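Local coordinates for protein beta-N-acetylhexosaminidase (Streptomyces plicatus, PDB 1JAK) that removes terminal N-acetylhexosamine residues from glycoconjugates as a family 20 glycoside hydrolase, probably through substrate-assisted catalysis, at residues F297-I302 with V340-K345. Sequence-based numbering, arbitrary orientation.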
loop_
_atom_site.group_PDB
_atom_site.type_symbol
_atom_site.label_atom_id
_atom_site.label_comp_id
_atom_site.label_asym_id
_atom_site.label_seq_id
_atom_site.Cartn_x
_atom_site.Cartn_y
_atom_site.Cartn_z
ATOM N N PHE A 297 -8.563 27.586 -6.399
ATOM C CA PHE A 297 -8.126 26.814 -5.240
ATOM C C PHE A 297 -7.622 25.434 -5.670
ATOM O O PHE A 297 -6.518 25.021 -5.309
ATOM C CB PHE A 297 -9.298 26.657 -4.265
ATOM C CG PHE A 297 -9.043 25.676 -3.157
ATOM C CD1 PHE A 297 -8.213 26.007 -2.094
ATOM C CD2 PHE A 297 -9.627 24.413 -3.185
ATOM C CE1 PHE A 297 -7.965 25.092 -1.071
ATOM C CE2 PHE A 297 -9.385 23.491 -2.168
ATOM C CZ PHE A 297 -8.551 23.834 -1.111
ATOM N N VAL A 298 -8.434 24.725 -6.448
ATOM C CA VAL A 298 -8.062 23.394 -6.911
ATOM C C VAL A 298 -6.789 23.422 -7.751
ATOM O O VAL A 298 -5.915 22.569 -7.590
ATOM C CB VAL A 298 -9.197 22.748 -7.730
ATOM C CG1 VAL A 298 -8.709 21.454 -8.373
ATOM C CG2 VAL A 298 -10.387 22.460 -6.819
ATOM N N ASP A 299 -6.676 24.402 -8.640
ATOM C CA ASP A 299 -5.490 24.502 -9.479
ATOM C C ASP A 299 -4.247 24.746 -8.625
ATOM O O ASP A 299 -3.212 24.110 -8.839
ATOM C CB ASP A 299 -5.659 25.616 -10.515
ATOM C CG ASP A 299 -4.536 25.631 -11.539
ATOM O OD1 ASP A 299 -3.430 26.085 -11.194
ATOM O OD2 ASP A 299 -4.757 25.178 -12.681
ATOM N N ASP A 300 -4.351 25.651 -7.652
ATOM C CA ASP A 300 -3.217 25.947 -6.775
ATOM C C ASP A 300 -2.764 24.706 -6.008
ATOM O O ASP A 300 -1.570 24.405 -5.942
ATOM C CB ASP A 300 -3.562 27.047 -5.760
ATOM C CG ASP A 300 -3.635 28.431 -6.383
ATOM O OD1 ASP A 300 -3.038 28.648 -7.459
ATOM O OD2 ASP A 300 -4.276 29.312 -5.776
ATOM N N VAL A 301 -3.720 23.991 -5.424
ATOM C CA VAL A 301 -3.401 22.796 -4.650
ATOM C C VAL A 301 -2.809 21.668 -5.496
ATOM O O VAL A 301 -1.779 21.097 -5.137
ATOM C CB VAL A 301 -4.645 22.270 -3.903
ATOM C CG1 VAL A 301 -4.343 20.917 -3.265
ATOM C CG2 VAL A 301 -5.055 23.267 -2.831
ATOM N N ILE A 302 -3.452 21.349 -6.612
ATOM C CA ILE A 302 -2.958 20.283 -7.474
ATOM C C ILE A 302 -1.580 20.636 -8.035
ATOM O O ILE A 302 -0.713 19.769 -8.177
ATOM C CB ILE A 302 -3.951 20.003 -8.627
ATOM C CG1 ILE A 302 -5.223 19.366 -8.054
ATOM C CG2 ILE A 302 -3.308 19.104 -9.673
ATOM C CD1 ILE A 302 -6.296 19.050 -9.086
ATOM N N VAL A 340 -4.968 17.972 -13.693
ATOM C CA VAL A 340 -3.966 16.970 -13.345
ATOM C C VAL A 340 -2.976 16.809 -14.500
ATOM O O VAL A 340 -1.761 16.797 -14.293
ATOM C CB VAL A 340 -4.631 15.608 -13.035
ATOM C CG1 VAL A 340 -3.574 14.575 -12.656
ATOM C CG2 VAL A 340 -5.633 15.777 -11.897
ATOM N N ALA A 341 -3.502 16.691 -15.717
ATOM C CA ALA A 341 -2.661 16.544 -16.902
ATOM C C ALA A 341 -1.856 17.822 -17.132
ATOM O O ALA A 341 -0.723 17.780 -17.617
ATOM C CB ALA A 341 -3.524 16.242 -18.125
ATOM N N LYS A 342 -2.454 18.959 -16.790
ATOM C CA LYS A 342 -1.796 20.253 -16.942
ATOM C C LYS A 342 -0.474 20.248 -16.181
ATOM O O LYS A 342 0.511 20.850 -16.612
ATOM C CB LYS A 342 -2.695 21.363 -16.394
ATOM C CG LYS A 342 -2.037 22.731 -16.312
ATOM C CD LYS A 342 -2.980 23.740 -15.675
ATOM C CE LYS A 342 -2.314 25.092 -15.495
ATOM N NZ LYS A 342 -3.241 26.069 -14.854
ATOM N N TYR A 343 -0.459 19.559 -15.045
ATOM C CA TYR A 343 0.739 19.478 -14.225
ATOM C C TYR A 343 1.512 18.178 -14.421
ATOM O O TYR A 343 2.262 17.740 -13.546
ATOM C CB TYR A 343 0.369 19.703 -12.757
ATOM C CG TYR A 343 -0.029 21.139 -12.491
ATOM C CD1 TYR A 343 0.910 22.167 -12.585
ATOM C CD2 TYR A 343 -1.351 21.482 -12.198
ATOM C CE1 TYR A 343 0.550 23.496 -12.400
ATOM C CE2 TYR A 343 -1.725 22.816 -12.010
ATOM C CZ TYR A 343 -0.769 23.816 -12.113
ATOM O OH TYR A 343 -1.118 25.136 -11.939
ATOM N N GLY A 344 1.314 17.574 -15.590
ATOM C CA GLY A 344 2.017 16.357 -15.966
ATOM C C GLY A 344 1.764 15.052 -15.242
ATOM O O GLY A 344 2.653 14.199 -15.196
ATOM N N LYS A 345 0.567 14.865 -14.696
ATOM C CA LYS A 345 0.281 13.623 -13.988
ATOM C C LYS A 345 -0.930 12.883 -14.545
ATOM O O LYS A 345 -1.707 13.429 -15.333
ATOM C CB LYS A 345 0.076 13.906 -12.495
ATOM C CG LYS A 345 1.275 14.572 -11.823
ATOM C CD LYS A 345 2.533 13.716 -11.944
ATOM C CE LYS A 345 3.747 14.448 -11.382
ATOM N NZ LYS A 345 5.003 13.649 -11.512
#
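Asp299 OD1 accepts a hydrogen bond from Tyr343 OH at 2.6 Å, while its other oxygen, OD2, receives Lys342 NZ at 2.8 Å in a salt bridge. Each oxygen thus takes one donor, and two successive residues hold the group. Both donors arrive on the syn sides of the carboxylate, the hydroxyl 29° out of its plane. Asp299 OD1 lies at the edge of the Tyr343 ring, close to the ring plane, while the carboxylate and ring planes are 65° apart. With CG anti to the backbone nitrogen (chi1 172°) and the chain extended beyond, Lys342 carries NZ out to Asp299 OD2, and its CG sits 4.3 Å above the centre of the Tyr343 ring. Deeper in, Ile302 CG2 touches Tyr343 CD2 at 4.0 Å. Ile302 CD1 approaches Val340 CG2 at 4.4 Å; Ile339 adds to this apolar layer. Were Asp299 replaced by an alanine, the Lys342 ammonium would probably lose this counter-charge and the Tyr343 hydroxyl this acceptor. A Schellman motif at Gly344, with Lys345 N bonded to Val340 O, ends helix 326-342 beside these groups. The contact joins that helix end to helix 292-307 in the catalytic alpha/beta barrel domain, and the paired donors probably stabilise Asp299 as a carboxylate.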